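PDB 2A1V: uncharacterized protein from Deinococcus radiodurans, which is of unknown function but belongs to the YjbR (DUF419) family, whose small alpha/beta fold it adopts as a single chain. Local coordinates for residues L24-F29 against V35-Y40; K43-A48 against K118-A123. One frame throughout, in Å; residues are numbered along the deposited sequence.

Contact 1. Residues L24-F29 against V35-Y40; sequences LETFPF and VFKVGY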
# COMPACT_ATOMS: atom_id res chain seq x y z
N LEU A 24 -6.77 -7.39 -5.55
CA LEU A 24 -6.36 -8.31 -6.65
C LEU A 24 -4.86 -8.10 -6.93
O LEU A 24 -4.38 -6.96 -6.98
CB LEU A 24 -7.12 -7.90 -7.92
CG LEU A 24 -8.66 -7.73 -7.92
CD1 LEU A 24 -9.15 -6.53 -8.80
CD2 LEU A 24 -9.32 -9.05 -8.37
N GLU A 25 -4.14 -9.20 -7.07
CA GLU A 25 -2.75 -9.21 -7.43
C GLU A 25 -2.57 -9.43 -8.91
O GLU A 25 -3.26 -10.23 -9.53
CB GLU A 25 -2.04 -10.33 -6.70
CG GLU A 25 -1.97 -10.11 -5.21
CD GLU A 25 -1.30 -11.30 -4.52
OE1 GLU A 25 -0.58 -12.03 -5.21
OE2 GLU A 25 -1.46 -11.50 -3.31
N THR A 26 -1.64 -8.69 -9.49
CA THR A 26 -1.26 -8.79 -10.90
C THR A 26 0.21 -8.40 -11.05
O THR A 26 0.82 -7.85 -10.12
CB THR A 26 -2.09 -7.87 -11.87
OG1 THR A 26 -2.12 -6.51 -11.41
CG2 THR A 26 -3.48 -8.40 -12.07
N PHE A 27 0.73 -8.72 -12.23
CA PHE A 27 2.07 -8.35 -12.67
C PHE A 27 1.92 -7.66 -14.05
O PHE A 27 2.12 -8.29 -15.07
CB PHE A 27 2.95 -9.61 -12.82
CG PHE A 27 3.40 -10.22 -11.53
CD1 PHE A 27 4.58 -9.82 -10.93
CD2 PHE A 27 2.67 -11.22 -10.93
CE1 PHE A 27 5.03 -10.40 -9.76
CE2 PHE A 27 3.11 -11.81 -9.73
CZ PHE A 27 4.29 -11.42 -9.16
N PRO A 28 1.45 -6.39 -14.07
CA PRO A 28 1.14 -5.73 -15.36
C PRO A 28 2.35 -5.19 -16.15
O PRO A 28 2.19 -4.67 -17.26
CB PRO A 28 0.22 -4.56 -14.93
CG PRO A 28 0.70 -4.22 -13.54
CD PRO A 28 1.22 -5.49 -12.92
N PHE A 29 3.54 -5.28 -15.57
CA PHE A 29 4.77 -4.89 -16.22
C PHE A 29 5.43 -6.15 -16.81
O PHE A 29 4.87 -7.25 -16.75
CB PHE A 29 5.61 -4.12 -15.19
CG PHE A 29 4.82 -2.99 -14.52
CD1 PHE A 29 4.10 -2.09 -15.30
CD2 PHE A 29 4.67 -2.92 -13.16
CE1 PHE A 29 3.32 -1.06 -14.70
CE2 PHE A 29 3.92 -1.89 -12.56
CZ PHE A 29 3.24 -0.97 -13.33
N VAL A 35 1.70 -5.94 -8.25
CA VAL A 35 0.81 -4.79 -8.10
C VAL A 35 -0.51 -5.23 -7.45
O VAL A 35 -1.15 -6.19 -7.86
CB VAL A 35 0.55 -4.12 -9.46
CG1 VAL A 35 -0.25 -2.84 -9.29
CG2 VAL A 35 1.87 -3.81 -10.18
N PHE A 36 -0.85 -4.55 -6.37
CA PHE A 36 -2.13 -4.73 -5.69
C PHE A 36 -3.06 -3.63 -6.13
O PHE A 36 -2.73 -2.44 -6.06
CB PHE A 36 -1.97 -4.72 -4.17
CG PHE A 36 -1.02 -5.74 -3.65
CD1 PHE A 36 0.33 -5.45 -3.53
CD2 PHE A 36 -1.49 -6.99 -3.24
CE1 PHE A 36 1.24 -6.40 -3.05
CE2 PHE A 36 -0.62 -7.94 -2.72
CZ PHE A 36 0.75 -7.66 -2.63
N LYS A 37 -4.22 -4.05 -6.62
CA LYS A 37 -5.23 -3.14 -7.14
C LYS A 37 -6.54 -3.43 -6.41
O LYS A 37 -6.76 -4.55 -5.93
CB LYS A 37 -5.37 -3.31 -8.66
CG LYS A 37 -4.14 -2.84 -9.48
CD LYS A 37 -4.30 -3.09 -11.00
CE LYS A 37 -3.29 -2.30 -11.85
NZ LYS A 37 -3.33 -2.56 -13.35
N VAL A 38 -7.37 -2.40 -6.30
CA VAL A 38 -8.69 -2.52 -5.70
C VAL A 38 -9.76 -2.07 -6.70
O VAL A 38 -9.59 -1.08 -7.43
CB VAL A 38 -8.77 -1.71 -4.36
CG1 VAL A 38 -8.41 -0.25 -4.57
CG2 VAL A 38 -10.13 -1.79 -3.74
N GLY A 39 -10.85 -2.82 -6.71
CA GLY A 39 -12.05 -2.41 -7.43
C GLY A 39 -12.74 -3.49 -8.20
O GLY A 39 -12.65 -4.64 -7.85
N TYR A 40 -13.48 -3.11 -9.23
CA TYR A 40 -14.17 -4.11 -10.08
C TYR A 40 -13.11 -4.78 -10.95
O TYR A 40 -12.00 -4.26 -11.19
CB TYR A 40 -15.27 -3.47 -10.98
CG TYR A 40 -16.29 -2.53 -10.29
CD1 TYR A 40 -15.95 -1.18 -9.98
CD2 TYR A 40 -17.59 -2.98 -9.98
CE1 TYR A 40 -16.89 -0.29 -9.40
CE2 TYR A 40 -18.53 -2.13 -9.38
CZ TYR A 40 -18.19 -0.77 -9.07
OH TYR A 40 -19.12 0.09 -8.46
O HOH W 1 -3.13 -5.32 -13.78

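Contact 2. Residues K43-A48 against K118-A123; sequences KSRMYA and KGFTKA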
# COMPACT_ATOMS: atom_id res chain seq x y z
N LYS A 43 -12.60 -2.28 -13.57
CA LYS A 43 -12.09 -0.97 -13.15
C LYS A 43 -11.41 -1.08 -11.79
O LYS A 43 -12.05 -0.97 -10.78
CB LYS A 43 -13.21 0.07 -13.10
CG LYS A 43 -12.71 1.54 -12.86
CD LYS A 43 -13.78 2.33 -12.06
CE LYS A 43 -13.19 3.52 -11.25
NZ LYS A 43 -14.25 4.45 -10.83
N SER A 44 -10.11 -1.31 -11.78
CA SER A 44 -9.37 -1.46 -10.55
C SER A 44 -8.18 -0.51 -10.52
O SER A 44 -7.56 -0.26 -11.54
CB SER A 44 -8.95 -2.92 -10.33
OG SER A 44 -8.09 -3.36 -11.34
N ARG A 45 -7.85 -0.04 -9.33
CA ARG A 45 -6.88 1.02 -9.12
C ARG A 45 -5.75 0.58 -8.19
O ARG A 45 -6.01 0.10 -7.09
CB ARG A 45 -7.58 2.25 -8.51
CG ARG A 45 -8.76 2.87 -9.33
CD ARG A 45 -8.29 3.69 -10.52
NE ARG A 45 -8.20 2.90 -11.75
CZ ARG A 45 -9.00 2.99 -12.82
NH1 ARG A 45 -10.00 3.86 -12.90
NH2 ARG A 45 -8.78 2.18 -13.83
N MET A 46 -4.50 0.76 -8.61
CA MET A 46 -3.34 0.36 -7.83
C MET A 46 -3.19 1.12 -6.50
O MET A 46 -3.38 2.33 -6.44
CB MET A 46 -2.04 0.45 -8.66
CG MET A 46 -1.71 1.79 -9.17
SD MET A 46 -0.46 1.87 -10.53
CE MET A 46 0.88 1.07 -9.76
N TYR A 47 -2.85 0.37 -5.45
CA TYR A 47 -2.62 0.98 -4.16
C TYR A 47 -1.31 0.54 -3.49
O TYR A 47 -0.95 1.11 -2.46
CB TYR A 47 -3.82 0.73 -3.22
CG TYR A 47 -3.99 -0.69 -2.74
CD1 TYR A 47 -3.31 -1.17 -1.62
CD2 TYR A 47 -4.84 -1.60 -3.43
CE1 TYR A 47 -3.46 -2.48 -1.20
CE2 TYR A 47 -4.98 -2.90 -3.02
CZ TYR A 47 -4.31 -3.34 -1.89
OH TYR A 47 -4.45 -4.64 -1.46
N ALA A 48 -0.65 -0.50 -4.00
CA ALA A 48 0.67 -0.89 -3.49
C ALA A 48 1.42 -1.65 -4.58
O ALA A 48 0.80 -2.32 -5.40
CB ALA A 48 0.55 -1.71 -2.30
N LYS A 118 -10.33 8.18 -3.29
CA LYS A 118 -10.02 9.07 -4.42
C LYS A 118 -10.45 8.52 -5.78
O LYS A 118 -10.81 9.31 -6.66
CB LYS A 118 -8.53 9.45 -4.45
CG LYS A 118 -8.15 10.42 -5.60
CD LYS A 118 -8.65 11.86 -5.28
CE LYS A 118 -8.93 12.68 -6.55
NZ LYS A 118 -10.26 12.32 -7.24
N GLY A 119 -10.47 7.20 -5.94
CA GLY A 119 -10.62 6.59 -7.25
C GLY A 119 -12.01 6.08 -7.58
O GLY A 119 -12.25 5.64 -8.71
N PHE A 120 -12.90 6.13 -6.59
CA PHE A 120 -14.27 5.57 -6.64
C PHE A 120 -15.21 6.59 -5.99
O PHE A 120 -14.82 7.34 -5.09
CB PHE A 120 -14.32 4.24 -5.87
CG PHE A 120 -13.47 3.19 -6.49
CD1 PHE A 120 -12.13 3.10 -6.20
CD2 PHE A 120 -13.99 2.34 -7.44
CE1 PHE A 120 -11.34 2.20 -6.82
CE2 PHE A 120 -13.19 1.43 -8.07
CZ PHE A 120 -11.86 1.36 -7.74
N THR A 121 -16.44 6.65 -6.46
CA THR A 121 -17.41 7.54 -5.88
C THR A 121 -18.10 6.84 -4.74
O THR A 121 -17.98 5.64 -4.56
CB THR A 121 -18.46 8.00 -6.90
OG1 THR A 121 -19.21 6.88 -7.37
CG2 THR A 121 -17.81 8.72 -8.06
N LYS A 122 -18.79 7.64 -3.95
CA LYS A 122 -19.68 7.17 -2.91
C LYS A 122 -20.62 6.07 -3.39
O LYS A 122 -20.76 5.05 -2.70
CB LYS A 122 -20.44 8.39 -2.34
CG LYS A 122 -21.68 8.02 -1.53
CD LYS A 122 -22.16 9.19 -0.63
CE LYS A 122 -23.17 8.64 0.41
NZ LYS A 122 -22.38 8.06 1.57
N ALA A 123 -21.23 6.23 -4.56
CA ALA A 123 -22.11 5.15 -5.10
C ALA A 123 -21.36 3.85 -5.41
O ALA A 123 -21.86 2.77 -5.15
CB ALA A 123 -22.83 5.60 -6.40

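Contact 1. Residues L24-F29 against V35-Y40
Four backbone hydrogen bonds tie Leu24 to Lys37 and Thr26 to Val35, two for each pair. The shortest runs from Val35 N to Thr26 O at 2.8 Å; that from Leu24 N to Lys37 O is more bent, with an N-H...O angle of 137°. Between these hydrogen-bonded pairs stands the non-hydrogen-bonded pair Glu25 and Phe36, where the Phe36 CA-H points at Leu24 O and the Glu25 CA-H at Val35 O. On the face that carries Thr26 and Lys37, in one of the two conformers of Lys37, a water accepts from Lys37 NZ and lies 2.8 Å from Thr26 OG1. In that conformer the extended Lys37 chain crosses the threonine side chain at about a right angle on its way to the water.

This pattern defines an antiparallel beta hairpin, strand 23-26 with strand 33-38, at one edge of the six-stranded sheet. On the face bearing Glu25 and Phe36, the two side chains run alongside each other, and Glu25 CG rests 3.6 Å from Phe36 CE2. The carboxylate plane is turned 74° from the ring, and its OE1 makes a salt bridge with Arg14. On the other face, Pro28 and Phe29, just past the end of the pairing, both meet Val35 CG2. With CG1 anti to the backbone N (chi1 -174°), the CG2 branch is directed at the Pro28 ring and comes within a tight 3.3 Å of Pro28 CD. Phe29 reaches the same methyl through CE2, at 3.7 Å from Val35 CG2, while Pro28 CG sits over the centre of one face of the Phe29 ring.

Contact 2. Residues K43-A48 against K118-A123
Lys43 reaches from its strand to the turn at Gly119 and Phe120, and its side chain can be followed atom by atom. CB points toward the helical segment, and CG leaves it anti to the backbone N (chi1 -172°). A bend at chi2 then brings the chain alongside Phe120, the two side chains sliding past each other in opposite directions. Lys43 CD first approaches the ring, at 4.1 Å from Phe120 CE2. The next carbon is closer: Lys43 CE lies 3.8 Å from Phe120 CE2 and also nears the Gly119 carbonyl. At the tip, Lys43 NZ donates a hydrogen bond to Gly119 O, 3.1 Å away, in the carbonyl plane with a C=O...N angle of 151°. The same ammonium stands 4.6 Å from the centroid of the Phe120 ring and 34° off its normal, an off-centre cation-pi contact. NZ also forms a salt bridge with Glu124 OE2, so the ammonium has a carbonyl, a ring and a carboxylate as partners, which probably limits its freedom.

Other atoms of the strand also meet the ring. Lys43 O lies near the ring plane at its edge, 3.8 Å from Phe120 CE2, and in one deposited conformer Arg45 packs its aliphatic part obliquely, with Arg45 CG 3.7 Å from Phe120 CE1. The nearest backbone approach of the segments is here too, Gly119 CA lying 7.0 Å from Arg45 CA.

In this arrangement the short link between helix 101-119 and helix 122-128 packs its phenylalanine against strand 43-51 of the antiparallel sheet, and Thr121 caps the start of helix 122-128 as its N-cap residue.

In the fold
Both contacts meet on neighbouring strands of one antiparallel sheet: strand 33-38 belongs to contact 1, and strand 43-51, next in the chain and in the sheet, to contact 2. Their centres are about 12 Å apart, and Val38 O joins them directly, lying 2.8 Å from Arg45 N in a probable hydrogen bond and touching the Phe120 ring. Each is partly buried. Contact 1 is an in-sheet pairing held by backbone hydrogen bonds, burying 466 Å²; contact 2, with 192 Å², connects the sheet to the link between two helices through a lysine and an aromatic ring. In each, buried apolar residues, Val35 and Phe36 or Phe120, lie beside more exposed polar chains.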